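Long-range contacts in putative oxidoreductase (Yersinia pestis, PDB 3KUX), which probably catalyses an NAD(P)-dependent oxidation or reduction of a substrate not yet identified, holding the dinucleotide on its Rossmann-fold domain: residues D6-G11 with S67-V72; V10-Y15 with A36-S41; L120-H125 with P303-G308; R127-D132 with N319-T324. All blocks are in the same frame, centred on the assembly; numbering follows the deposited sequence.

Contact 1: residues D6-G11 with S67-V72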
loop_
_atom_site.group_PDB
_atom_site.type_symbol
_atom_site.label_atom_id
_atom_site.label_comp_id
_atom_site.label_asym_id
_atom_site.label_seq_id
_atom_site.Cartn_x
_atom_site.Cartn_y
_atom_site.Cartn_z
ATOM N N ASP A 6 -21.831 -5.733 -17.260
ATOM C CA ASP A 6 -22.164 -6.101 -15.887
ATOM C C ASP A 6 -21.425 -5.228 -14.874
ATOM O O ASP A 6 -20.311 -4.773 -15.127
ATOM C CB ASP A 6 -21.874 -7.583 -15.639
ATOM C CG ASP A 6 -22.783 -8.186 -14.585
ATOM O OD1 ASP A 6 -23.900 -7.659 -14.388
ATOM O OD2 ASP A 6 -22.384 -9.189 -13.958
ATOM N N LYS A 7 -22.058 -4.996 -13.727
ATOM C CA LYS A 7 -21.504 -4.111 -12.711
ATOM C C LYS A 7 -21.509 -4.732 -11.322
ATOM O O LYS A 7 -22.450 -5.424 -10.939
ATOM C CB LYS A 7 -22.270 -2.787 -12.680
ATOM C CG LYS A 7 -21.744 -1.734 -13.641
ATOM C CD LYS A 7 -22.736 -0.588 -13.795
ATOM C CE LYS A 7 -22.098 0.614 -14.481
ATOM N NZ LYS A 7 -21.108 1.303 -13.599
ATOM N N ILE A 8 -20.439 -4.475 -10.578
ATOM C CA ILE A 8 -20.341 -4.847 -9.178
ATOM C C ILE A 8 -20.628 -3.602 -8.357
ATOM O O ILE A 8 -19.872 -2.634 -8.411
ATOM C CB ILE A 8 -18.923 -5.347 -8.835
ATOM C CG1 ILE A 8 -18.617 -6.644 -9.583
ATOM C CG2 ILE A 8 -18.765 -5.540 -7.335
ATOM C CD1 ILE A 8 -17.168 -7.075 -9.503
ATOM N N LYS A 9 -21.723 -3.611 -7.608
ATOM C CA LYS A 9 -22.082 -2.441 -6.819
ATOM C C LYS A 9 -21.245 -2.380 -5.545
ATOM O O LYS A 9 -21.094 -3.376 -4.838
ATOM C CB LYS A 9 -23.580 -2.427 -6.508
ATOM C CG LYS A 9 -24.463 -2.496 -7.753
ATOM C CD LYS A 9 -25.925 -2.179 -7.442
ATOM C CE LYS A 9 -26.141 -0.683 -7.230
ATOM N NZ LYS A 9 -27.534 -0.353 -6.814
ATOM N N VAL A 10 -20.695 -1.204 -5.263
ATOM C CA VAL A 10 -19.756 -1.043 -4.161
ATOM C C VAL A 10 -20.264 -0.087 -3.085
ATOM O O VAL A 10 -20.916 0.913 -3.385
ATOM C CB VAL A 10 -18.402 -0.521 -4.669
ATOM C CG1 VAL A 10 -17.410 -0.441 -3.528
ATOM C CG2 VAL A 10 -17.871 -1.411 -5.782
ATOM N N GLY A 11 -19.956 -0.403 -1.831
ATOM C CA GLY A 11 -20.274 0.474 -0.707
ATOM C C GLY A 11 -19.016 0.986 -0.022
ATOM O O GLY A 11 -18.218 0.205 0.499
ATOM N N SER A 67 -28.285 -5.636 -2.769
ATOM C CA SER A 67 -27.741 -5.630 -4.120
ATOM C C SER A 67 -26.255 -5.309 -4.091
ATOM O O SER A 67 -25.509 -5.689 -4.995
ATOM C CB SER A 67 -28.483 -4.615 -4.993
ATOM O OG SER A 67 -28.313 -3.299 -4.495
ATOM N N ILE A 68 -25.833 -4.603 -3.047
ATOM C CA ILE A 68 -24.428 -4.264 -2.874
ATOM C C ILE A 68 -23.583 -5.526 -2.794
ATOM O O ILE A 68 -23.948 -6.488 -2.114
ATOM C CB ILE A 68 -24.198 -3.389 -1.630
ATOM C CG1 ILE A 68 -24.607 -1.945 -1.933
ATOM C CG2 ILE A 68 -22.735 -3.453 -1.186
ATOM C CD1 ILE A 68 -24.220 -0.955 -0.861
ATOM N N ASP A 69 -22.456 -5.510 -3.502
ATOM C CA ASP A 69 -21.594 -6.678 -3.611
ATOM C C ASP A 69 -20.305 -6.509 -2.818
ATOM O O ASP A 69 -19.808 -7.464 -2.220
ATOM C CB ASP A 69 -21.264 -6.957 -5.081
ATOM C CG ASP A 69 -22.509 -7.082 -5.946
ATOM O OD1 ASP A 69 -23.470 -7.752 -5.514
ATOM O OD2 ASP A 69 -22.526 -6.513 -7.060
ATOM N N LEU A 70 -19.767 -5.293 -2.810
ATOM C CA LEU A 70 -18.457 -5.043 -2.208
ATOM C C LEU A 70 -18.460 -3.893 -1.204
ATOM O O LEU A 70 -19.164 -2.899 -1.382
ATOM C CB LEU A 70 -17.422 -4.773 -3.299
ATOM C CG LEU A 70 -16.083 -4.218 -2.825
ATOM C CD1 LEU A 70 -15.477 -5.110 -1.749
ATOM C CD2 LEU A 70 -15.131 -4.048 -3.998
ATOM N N ILE A 71 -17.661 -4.038 -0.151
ATOM C CA ILE A 71 -17.540 -3.021 0.886
ATOM C C ILE A 71 -16.074 -2.658 1.111
ATOM O O ILE A 71 -15.253 -3.529 1.396
ATOM C CB ILE A 71 -18.124 -3.528 2.217
ATOM C CG1 ILE A 71 -19.646 -3.685 2.105
ATOM C CG2 ILE A 71 -17.721 -2.610 3.375
ATOM C CD1 ILE A 71 -20.396 -2.380 1.934
ATOM N N VAL A 72 -15.737 -1.378 0.981
ATOM C CA VAL A 72 -14.369 -0.946 1.265
ATOM C C VAL A 72 -14.329 -0.193 2.585
ATOM O O VAL A 72 -15.196 0.633 2.872
ATOM C CB VAL A 72 -13.752 -0.079 0.138
ATOM C CG1 VAL A 72 -14.029 -0.692 -1.234
ATOM C CG2 VAL A 72 -14.280 1.338 0.207
#
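Ile8 opens the contact by laying its CG2 branch against Asp69, 3.7 Å from Asp69 CB, so that an apolar branch rests on the one methylene the aspartate offers. At Lys9 the chains become linked. Its N-H reaches Asp69 OD2 at 3.1 Å and meets the carboxylate from above, 37° out of plane; with CG beside its own backbone N (chi1 -54°), the aspartate turns this oxygen toward strand 8-11. Lys9 O then takes two donors, Asp69 N at 2.9 Å and Leu70 N at 3.1 Å, while the lysine chain bends alongside Ser67, its amine in a long, weak ion pair with Glu34. Val10 starts the regular parallel ladder, paired with Leu70; the two side chains lie side by side, Val10 CG1 being 4.1 Å from Leu70 CG, with Val72 alongside. Gly11 continues it, giving its N-H to Leu70 O (2.7 Å) and accepting from Val72 N (3.0 Å). With no side chain at Gly11, Ile71 can fold its CD1 over the backbone, 3.9 Å from Gly11 CA, with Ile68 beside it. The face bearing Ile8, Leu70 and Val72 is covered by helix 303-313 through Arg310, Ile309 and Tyr306. Strand 8-13 bonds on its other edge to strand 33-39, and strand 70-73 continues the sheet to strand 93-96.

Contact 2: residues V10-Y15 with A36-S41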
loop_
_atom_site.group_PDB
_atom_site.type_symbol
_atom_site.label_atom_id
_atom_site.label_comp_id
_atom_site.label_asym_id
_atom_site.label_seq_id
_atom_site.Cartn_x
_atom_site.Cartn_y
_atom_site.Cartn_z
ATOM N N VAL A 10 -20.695 -1.204 -5.263
ATOM C CA VAL A 10 -19.756 -1.043 -4.161
ATOM C C VAL A 10 -20.264 -0.087 -3.085
ATOM O O VAL A 10 -20.916 0.913 -3.385
ATOM C CB VAL A 10 -18.402 -0.521 -4.669
ATOM C CG1 VAL A 10 -17.410 -0.441 -3.528
ATOM C CG2 VAL A 10 -17.871 -1.411 -5.782
ATOM N N GLY A 11 -19.956 -0.403 -1.831
ATOM C CA GLY A 11 -20.274 0.474 -0.707
ATOM C C GLY A 11 -19.016 0.986 -0.022
ATOM O O GLY A 11 -18.218 0.205 0.499
ATOM N N LEU A 12 -18.832 2.302 -0.032
ATOM C CA LEU A 12 -17.667 2.919 0.595
ATOM C C LEU A 12 -18.020 3.408 1.996
ATOM O O LEU A 12 -19.108 3.938 2.219
ATOM C CB LEU A 12 -17.164 4.081 -0.261
ATOM C CG LEU A 12 -15.946 4.860 0.236
ATOM C CD1 LEU A 12 -14.745 3.955 0.366
ATOM C CD2 LEU A 12 -15.641 6.010 -0.708
ATOM N N LEU A 13 -17.099 3.231 2.938
ATOM C CA LEU A 13 -17.357 3.582 4.333
ATOM C C LEU A 13 -16.670 4.880 4.760
ATOM O O LEU A 13 -15.453 4.919 4.954
ATOM C CB LEU A 13 -16.941 2.432 5.255
ATOM C CG LEU A 13 -18.000 1.362 5.535
ATOM C CD1 LEU A 13 -18.774 0.995 4.285
ATOM C CD2 LEU A 13 -17.367 0.131 6.166
ATOM N N GLY A 14 -17.461 5.939 4.905
ATOM C CA GLY A 14 -16.941 7.234 5.329
ATOM C C GLY A 14 -16.311 8.015 4.192
ATOM O O GLY A 14 -16.095 7.478 3.107
ATOM N N TYR A 15 -16.022 9.290 4.438
ATOM C CA TYR A 15 -15.363 10.118 3.434
ATOM C C TYR A 15 -14.092 10.760 3.985
ATOM O O TYR A 15 -13.902 11.978 3.898
ATOM C CB TYR A 15 -16.310 11.189 2.886
ATOM C CG TYR A 15 -15.974 11.609 1.473
ATOM C CD1 TYR A 15 -16.489 10.920 0.383
ATOM C CD2 TYR A 15 -15.128 12.683 1.227
ATOM C CE1 TYR A 15 -16.179 11.294 -0.911
ATOM C CE2 TYR A 15 -14.812 13.065 -0.064
ATOM C CZ TYR A 15 -15.340 12.367 -1.129
ATOM O OH TYR A 15 -15.030 12.745 -2.416
ATOM N N ALA A 36 -22.131 2.370 -5.520
ATOM C CA ALA A 36 -23.547 2.484 -5.201
ATOM C C ALA A 36 -23.804 3.533 -4.125
ATOM O O ALA A 36 -24.634 4.421 -4.307
ATOM C CB ALA A 36 -24.109 1.134 -4.778
ATOM N N GLY A 37 -23.089 3.437 -3.009
ATOM C CA GLY A 37 -23.321 4.350 -1.894
ATOM C C GLY A 37 -22.125 4.603 -0.998
ATOM O O GLY A 37 -21.164 3.833 -0.982
ATOM N N VAL A 38 -22.194 5.694 -0.245
ATOM C CA VAL A 38 -21.156 6.047 0.708
ATOM C C VAL A 38 -21.803 6.448 2.028
ATOM O O VAL A 38 -22.759 7.224 2.038
ATOM C CB VAL A 38 -20.317 7.228 0.204
ATOM C CG1 VAL A 38 -19.191 7.536 1.186
ATOM C CG2 VAL A 38 -19.771 6.938 -1.183
ATOM N N SER A 39 -21.289 5.917 3.135
ATOM C CA SER A 39 -21.783 6.287 4.459
ATOM C C SER A 39 -20.959 7.441 5.018
ATOM O O SER A 39 -19.729 7.388 5.017
ATOM C CB SER A 39 -21.746 5.089 5.410
ATOM O OG SER A 39 -20.438 4.555 5.521
ATOM N N SER A 40 -21.634 8.486 5.490
ATOM C CA SER A 40 -20.931 9.673 5.966
ATOM C C SER A 40 -21.788 10.580 6.839
ATOM O O SER A 40 -23.017 10.574 6.744
ATOM C CB SER A 40 -20.377 10.467 4.780
ATOM O OG SER A 40 -19.759 11.666 5.214
ATOM N N SER A 41 -21.127 11.361 7.691
ATOM C CA SER A 41 -21.808 12.327 8.552
ATOM C C SER A 41 -22.256 13.556 7.766
ATOM O O SER A 41 -23.426 13.938 7.814
ATOM C CB SER A 41 -20.907 12.751 9.713
ATOM O OG SER A 41 -20.724 11.688 10.630
HETATM O O HOH W 1 -17.463 11.060 6.848
#
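Gly11, Leu12 and Leu13 pair in parallel with Gly37, Val38 and Ser39, and backbone bonds carry most of the contact. The firm ones are Leu12 N to Gly37 O at 2.9 Å and Ser39 N to Leu12 O at 3.1 Å. At the start of the ladder Val10 O receives two weak bonds, from Ala36 N and Gly37 N.

Apolar contact is confined to few atoms: Leu12 CB meets Val38 CG2 at 4.0 Å, while Val38 CG1 approaches the edge of the Tyr15 ring, 4.4 Å from Tyr15 CD1. The branched side chains of Leu12 and Val38 fill the buried face, and Tyr15 packs beside them with its hydroxyl bonded to Asp49.

Polar side chains gather where the strands end. Ser39, its hydroxyl held between backbone N and carbonyl carbon (chi1 58°), turns OG to a weak bond from Gly14 N at 3.3 Å. A water lies 2.9 Å from Ser40 OG and also takes a weak bond from Tyr15 N.

Gly14, whose positive phi (81°) is easy for a residue without a side chain, begins the turn from strand 8-13 into helix 17-28. With strand 33-39 this makes the first beta-alpha-beta unit of a Rossmann fold, whose glycine-rich turn typically receives the dinucleotide pyrophosphate, the end of the second strand lying near the adenosine ribose.

Contact 3: residues L120-H125 with P303-G308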
loop_
_atom_site.group_PDB
_atom_site.type_symbol
_atom_site.label_atom_id
_atom_site.label_comp_id
_atom_site.label_asym_id
_atom_site.label_seq_id
_atom_site.Cartn_x
_atom_site.Cartn_y
_atom_site.Cartn_z
ATOM N N LEU A 120 -14.509 -12.649 -0.791
ATOM C CA LEU A 120 -13.173 -12.138 -1.037
ATOM C C LEU A 120 -12.810 -11.091 -0.002
ATOM O O LEU A 120 -13.585 -10.171 0.263
ATOM C CB LEU A 120 -13.043 -11.558 -2.445
ATOM C CG LEU A 120 -11.752 -10.763 -2.687
ATOM C CD1 LEU A 120 -11.207 -10.972 -4.094
ATOM C CD2 LEU A 120 -11.946 -9.281 -2.398
ATOM N N LEU A 121 -11.629 -11.252 0.587
ATOM C CA LEU A 121 -11.087 -10.284 1.525
ATOM C C LEU A 121 -9.710 -9.857 1.028
ATOM O O LEU A 121 -8.867 -10.707 0.729
ATOM C CB LEU A 121 -10.980 -10.906 2.912
ATOM C CG LEU A 121 -10.372 -10.037 4.009
ATOM C CD1 LEU A 121 -11.138 -8.730 4.148
ATOM C CD2 LEU A 121 -10.350 -10.802 5.320
ATOM N N SER A 122 -9.487 -8.548 0.929
ATOM C CA SER A 122 -8.225 -8.024 0.406
ATOM C C SER A 122 -7.828 -6.709 1.076
ATOM O O SER A 122 -8.681 -5.979 1.577
ATOM C CB SER A 122 -8.312 -7.845 -1.117
ATOM O OG SER A 122 -7.142 -7.240 -1.642
ATOM N N VAL A 123 -6.531 -6.416 1.079
ATOM C CA VAL A 123 -6.014 -5.189 1.679
ATOM C C VAL A 123 -5.405 -4.263 0.623
ATOM O O VAL A 123 -4.861 -4.717 -0.385
ATOM C CB VAL A 123 -4.972 -5.491 2.769
ATOM C CG1 VAL A 123 -4.436 -4.199 3.382
ATOM C CG2 VAL A 123 -5.581 -6.381 3.839
ATOM N N PHE A 124 -5.492 -2.961 0.868
ATOM C CA PHE A 124 -5.120 -1.967 -0.125
ATOM C C PHE A 124 -3.633 -1.621 -0.085
ATOM O O PHE A 124 -3.250 -0.536 0.346
ATOM C CB PHE A 124 -5.963 -0.709 0.076
ATOM C CG PHE A 124 -5.809 0.314 -1.008
ATOM C CD1 PHE A 124 -6.143 0.011 -2.323
ATOM C CD2 PHE A 124 -5.353 1.587 -0.711
ATOM C CE1 PHE A 124 -6.009 0.958 -3.329
ATOM C CE2 PHE A 124 -5.220 2.542 -1.708
ATOM C CZ PHE A 124 -5.550 2.226 -3.022
ATOM N N HIS A 125 -2.794 -2.549 -0.532
ATOM C CA HIS A 125 -1.391 -2.244 -0.753
ATOM C C HIS A 125 -1.223 -1.671 -2.158
ATOM O O HIS A 125 -0.694 -2.332 -3.053
ATOM C CB HIS A 125 -0.527 -3.490 -0.570
ATOM C CG HIS A 125 -0.291 -3.853 0.861
ATOM N ND1 HIS A 125 0.372 -3.022 1.738
ATOM C CD2 HIS A 125 -0.628 -4.957 1.570
ATOM C CE1 HIS A 125 0.429 -3.595 2.928
ATOM N NE2 HIS A 125 -0.173 -4.769 2.853
ATOM N N PRO A 303 -5.032 1.997 -10.534
ATOM C CA PRO A 303 -6.278 1.392 -11.027
ATOM C C PRO A 303 -6.172 -0.119 -11.213
ATOM O O PRO A 303 -7.179 -0.819 -11.145
ATOM C CB PRO A 303 -6.504 2.075 -12.382
ATOM C CG PRO A 303 -5.733 3.351 -12.306
ATOM C CD PRO A 303 -4.539 3.060 -11.430
ATOM N N ALA A 304 -4.965 -0.620 -11.449
ATOM C CA ALA A 304 -4.780 -2.057 -11.609
ATOM C C ALA A 304 -5.337 -2.835 -10.412
ATOM O O ALA A 304 -5.776 -3.979 -10.559
ATOM C CB ALA A 304 -3.308 -2.393 -11.836
ATOM N N TYR A 305 -5.320 -2.216 -9.234
ATOM C CA TYR A 305 -5.794 -2.876 -8.015
ATOM C C TYR A 305 -7.277 -3.196 -8.085
ATOM O O TYR A 305 -7.682 -4.351 -7.945
ATOM C CB TYR A 305 -5.523 -2.021 -6.771
ATOM C CG TYR A 305 -6.067 -2.641 -5.502
ATOM C CD1 TYR A 305 -5.382 -3.664 -4.863
ATOM C CD2 TYR A 305 -7.274 -2.212 -4.948
ATOM C CE1 TYR A 305 -5.872 -4.242 -3.701
ATOM C CE2 TYR A 305 -7.776 -2.786 -3.791
ATOM C CZ TYR A 305 -7.067 -3.801 -3.169
ATOM O OH TYR A 305 -7.545 -4.386 -2.014
ATOM N N TYR A 306 -8.090 -2.165 -8.288
ATOM C CA TYR A 306 -9.534 -2.349 -8.343
ATOM C C TYR A 306 -9.986 -3.164 -9.555
ATOM O O TYR A 306 -10.909 -3.970 -9.460
ATOM C CB TYR A 306 -10.265 -1.007 -8.239
ATOM C CG TYR A 306 -10.448 -0.593 -6.801
ATOM C CD1 TYR A 306 -11.434 -1.176 -6.018
ATOM C CD2 TYR A 306 -9.612 0.342 -6.211
ATOM C CE1 TYR A 306 -11.599 -0.821 -4.694
ATOM C CE2 TYR A 306 -9.767 0.702 -4.885
ATOM C CZ TYR A 306 -10.764 0.119 -4.131
ATOM O OH TYR A 306 -10.931 0.468 -2.808
ATOM N N ALA A 307 -9.325 -2.973 -10.688
ATOM C CA ALA A 307 -9.610 -3.801 -11.839
ATOM C C ALA A 307 -9.307 -5.245 -11.461
ATOM O O ALA A 307 -9.968 -6.172 -11.926
ATOM C CB ALA A 307 -8.778 -3.365 -13.035
ATOM N N GLY A 308 -8.308 -5.426 -10.603
ATOM C CA GLY A 308 -7.943 -6.749 -10.118
ATOM C C GLY A 308 -8.981 -7.279 -9.149
ATOM O O GLY A 308 -9.312 -8.464 -9.158
#
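Tyr305 reaches from helix 303-308 to Ser122 and Phe124, using its hydroxyl for one and its ring for the other. The hydrogen bond runs from Tyr305 OH to Ser122 OG, 2.9 Å apart. Both side chains leave their backbones with Tyr305 CG and Ser122 OG opposite their backbone N atoms (chi1 177° and 175°), which lets them span the gap between helix and strand. Ser122 OG also bonds to Val321 O, so this buried hydroxyl joins the tyrosine to a third piece of chain; a serine is small enough to fit and can accept and donate at once.

Aromatic contact makes up most of the rest. Phe124 presents an edge to the face of Tyr305 in a T-shaped stack, with ring centroids 5.1 Å apart and planes at 80°. Its CD1 stands 3.5 Å above the tyrosine ring, displaced toward the rim. On the same helix Tyr306 adds a second neighbour, its CE2 lying 4.1 Å from Phe124 CE1, the two side chains crossing at about a right angle; its own hydroxyl is bound to His23.

Phe124 also sits at the centre of an inverse gamma turn, closed by a weak bond from His125 N to Val123 O. Its carbonyl oxygen receives Lys98 NZ, from a stretch resembling the EKP motif of the Gfo/Idh/MocA family. The arrangement packs a helix from the C-terminal half of the chain against strand 121-123, the outermost strand of the Rossmann sheet, consistent with the two-domain fold of that family.

Contact 4: residues R127-D132 with N319-T324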
loop_
_atom_site.group_PDB
_atom_site.type_symbol
_atom_site.label_atom_id
_atom_site.label_comp_id
_atom_site.label_asym_id
_atom_site.label_seq_id
_atom_site.Cartn_x
_atom_site.Cartn_y
_atom_site.Cartn_z
ATOM N N ARG A 127 0.722 0.523 -3.363
ATOM C CA ARG A 127 2.059 0.872 -3.836
ATOM C C ARG A 127 2.760 -0.267 -4.563
ATOM O O ARG A 127 3.880 -0.099 -5.043
ATOM C CB ARG A 127 2.932 1.433 -2.712
ATOM C CG ARG A 127 2.445 2.782 -2.209
ATOM C CD ARG A 127 3.557 3.611 -1.610
ATOM N NE ARG A 127 3.037 4.905 -1.176
ATOM C CZ ARG A 127 3.185 6.041 -1.849
ATOM N NH1 ARG A 127 3.858 6.062 -2.990
ATOM N NH2 ARG A 127 2.664 7.163 -1.372
ATOM N N ARG A 128 2.104 -1.420 -4.655
ATOM C CA ARG A 128 2.586 -2.467 -5.545
ATOM C C ARG A 128 2.434 -1.970 -6.972
ATOM O O ARG A 128 2.843 -2.641 -7.925
ATOM C CB ARG A 128 1.802 -3.765 -5.358
ATOM C CG ARG A 128 2.100 -4.484 -4.057
ATOM C CD ARG A 128 1.487 -5.865 -4.050
ATOM N NE ARG A 128 1.508 -6.474 -2.723
ATOM C CZ ARG A 128 1.025 -7.684 -2.455
ATOM N NH1 ARG A 128 0.482 -8.415 -3.422
ATOM N NH2 ARG A 128 1.081 -8.163 -1.223
ATOM N N TRP A 129 1.839 -0.788 -7.114
ATOM C CA TRP A 129 1.581 -0.218 -8.432
ATOM C C TRP A 129 2.139 1.194 -8.601
ATOM O O TRP A 129 1.727 1.930 -9.502
ATOM C CB TRP A 129 0.089 -0.277 -8.752
ATOM C CG TRP A 129 -0.358 -1.677 -9.003
ATOM C CD1 TRP A 129 -0.249 -2.378 -10.175
ATOM C CD2 TRP A 129 -0.960 -2.567 -8.058
ATOM N NE1 TRP A 129 -0.757 -3.647 -10.018
ATOM C CE2 TRP A 129 -1.200 -3.790 -8.729
ATOM C CE3 TRP A 129 -1.331 -2.448 -6.712
ATOM C CZ2 TRP A 129 -1.784 -4.882 -8.098
ATOM C CZ3 TRP A 129 -1.913 -3.535 -6.085
ATOM C CH2 TRP A 129 -2.133 -4.739 -6.779
ATOM N N ASP A 130 3.078 1.555 -7.724
ATOM C CA ASP A 130 3.869 2.766 -7.873
ATOM C C ASP A 130 4.731 2.658 -9.121
ATOM O O ASP A 130 5.202 1.570 -9.471
ATOM C CB ASP A 130 4.781 2.953 -6.667
ATOM C CG ASP A 130 4.143 3.777 -5.566
ATOM O OD1 ASP A 130 2.989 4.224 -5.743
ATOM O OD2 ASP A 130 4.805 3.984 -4.522
ATOM N N SER A 131 4.947 3.787 -9.788
ATOM C CA SER A 131 5.763 3.814 -10.996
ATOM C C SER A 131 7.137 3.192 -10.760
ATOM O O SER A 131 7.597 2.359 -11.542
ATOM C CB SER A 131 5.924 5.250 -11.480
ATOM O OG SER A 131 6.483 6.050 -10.455
ATOM N N ASP A 132 7.799 3.592 -9.683
ATOM C CA ASP A 132 9.149 3.110 -9.446
ATOM C C ASP A 132 9.183 1.594 -9.226
ATOM O O ASP A 132 10.020 0.889 -9.796
ATOM C CB ASP A 132 9.834 3.883 -8.303
ATOM C CG ASP A 132 8.907 4.151 -7.124
ATOM O OD1 ASP A 132 8.186 3.220 -6.701
ATOM O OD2 ASP A 132 8.912 5.295 -6.610
ATOM N N ASN A 319 -6.881 -12.823 -6.379
ATOM C CA ASN A 319 -6.924 -11.675 -5.484
ATOM C C ASN A 319 -5.611 -10.883 -5.575
ATOM O O ASN A 319 -4.529 -11.435 -5.364
ATOM C CB ASN A 319 -7.175 -12.154 -4.052
ATOM C CG ASN A 319 -7.398 -11.014 -3.076
ATOM O OD1 ASN A 319 -6.929 -9.892 -3.286
ATOM N ND2 ASN A 319 -8.109 -11.302 -1.991
ATOM N N PRO A 320 -5.705 -9.581 -5.893
ATOM C CA PRO A 320 -4.522 -8.742 -6.109
ATOM C C PRO A 320 -3.642 -8.678 -4.865
ATOM O O PRO A 320 -2.417 -8.614 -4.974
ATOM C CB PRO A 320 -5.110 -7.355 -6.402
ATOM C CG PRO A 320 -6.540 -7.584 -6.716
ATOM C CD PRO A 320 -6.955 -8.808 -5.973
ATOM N N VAL A 321 -4.273 -8.685 -3.696
ATOM C CA VAL A 321 -3.559 -8.676 -2.425
ATOM C C VAL A 321 -4.341 -9.481 -1.394
ATOM O O VAL A 321 -5.244 -8.958 -0.735
ATOM C CB VAL A 321 -3.339 -7.244 -1.894
ATOM C CG1 VAL A 321 -2.771 -7.284 -0.493
ATOM C CG2 VAL A 321 -2.422 -6.468 -2.818
ATOM N N PRO A 322 -4.001 -10.767 -1.262
ATOM C CA PRO A 322 -4.633 -11.646 -0.293
ATOM C C PRO A 322 -4.377 -11.178 1.134
ATOM O O PRO A 322 -3.308 -10.635 1.432
ATOM C CB PRO A 322 -3.931 -12.987 -0.529
ATOM C CG PRO A 322 -3.370 -12.897 -1.909
ATOM C CD PRO A 322 -2.994 -11.468 -2.075
ATOM N N ALA A 323 -5.359 -11.394 2.005
ATOM C CA ALA A 323 -5.205 -11.116 3.426
ATOM C C ALA A 323 -3.934 -11.783 3.926
ATOM O O ALA A 323 -3.154 -11.179 4.658
ATOM C CB ALA A 323 -6.415 -11.625 4.193
ATOM N N THR A 324 -3.736 -13.032 3.518
ATOM C CA THR A 324 -2.523 -13.781 3.833
ATOM C C THR A 324 -1.269 -12.914 3.810
ATOM O O THR A 324 -0.468 -12.935 4.748
ATOM C CB THR A 324 -2.327 -14.945 2.843
ATOM O OG1 THR A 324 -2.990 -16.110 3.343
ATOM C CG2 THR A 324 -0.842 -15.257 2.650
#
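Val321 lays its CG2 methyl over one face of the Arg128 guanidinium, 3.5 Å above the plane and displaced toward the rim, where Arg128 NH1 is the nearest atom. The other methyl, CG1, stands opposite the backbone N of Val321 (chi1 172°) and comes to 4.0 Å from Arg128 NH2. A beta-branched residue thus offers two methyls to a flat cation. The arginine gets there by extending its chain from CG to NE, after leaving the backbone with CG beside N (chi1 -72°).

Next to it, Trp129 uses much the same first torsion and sends its six-membered ring toward Pro320 and Val321. The far corner of that ring does the touching: Trp129 CH2 is 4.0 Å from Pro320 CB, and the CG2 methyl of Val321 lies near the ring plane at the edge, 4.3 Å from CH2. Arg128 CB lies over one indole face, so the two neighbouring side chains pack on each other. The proline ring, with little freedom to move, puts an apolar CB against this corner of the indole.

Asn319 shapes that loop. Its OD1 accepts from Val321 N at 2.9 Å in an Asx turn, while ND2 holds Leu121 O. Across the way, Arg127 NH1 forms a salt bridge with Asp130 OD2, 2.7 Å apart.

No hydrogen bond joins the two segments, so their meeting relies on apolar and face contacts. The buried charge of Arg128 is answered by outside partners, Asp186 at NE and Glu325 at NH2, which probably compensate its positive charge and restrict its rotation, keeping one face toward Val321.

Contacts 1 and 2 flank the same strand, 8-13, and share Val10 and Gly11; their centres are about 11 Å apart in the middle of the Rossmann sheet. Contact 3 lies at the sheet's far edge, centred about 17 Å from contact 2, yet touches contact 1 where Val72 CG1 meets Tyr306 OH at 3.7 Å. Contacts 3 and 4, centred about 7 Å apart, interlock: Val123 O lies 3.3 Å from Val321 CG1, and their segments alternate along the chain. The turn after strand 8-13, in contact 2, probably receives the dinucleotide; contact 1 lies beside it. Contact 3 joins the edge strand to a C-terminal helix, and contact 4, centred about 23 Å from contact 2, joins the chain just after that strand to the loop before helix 323-342.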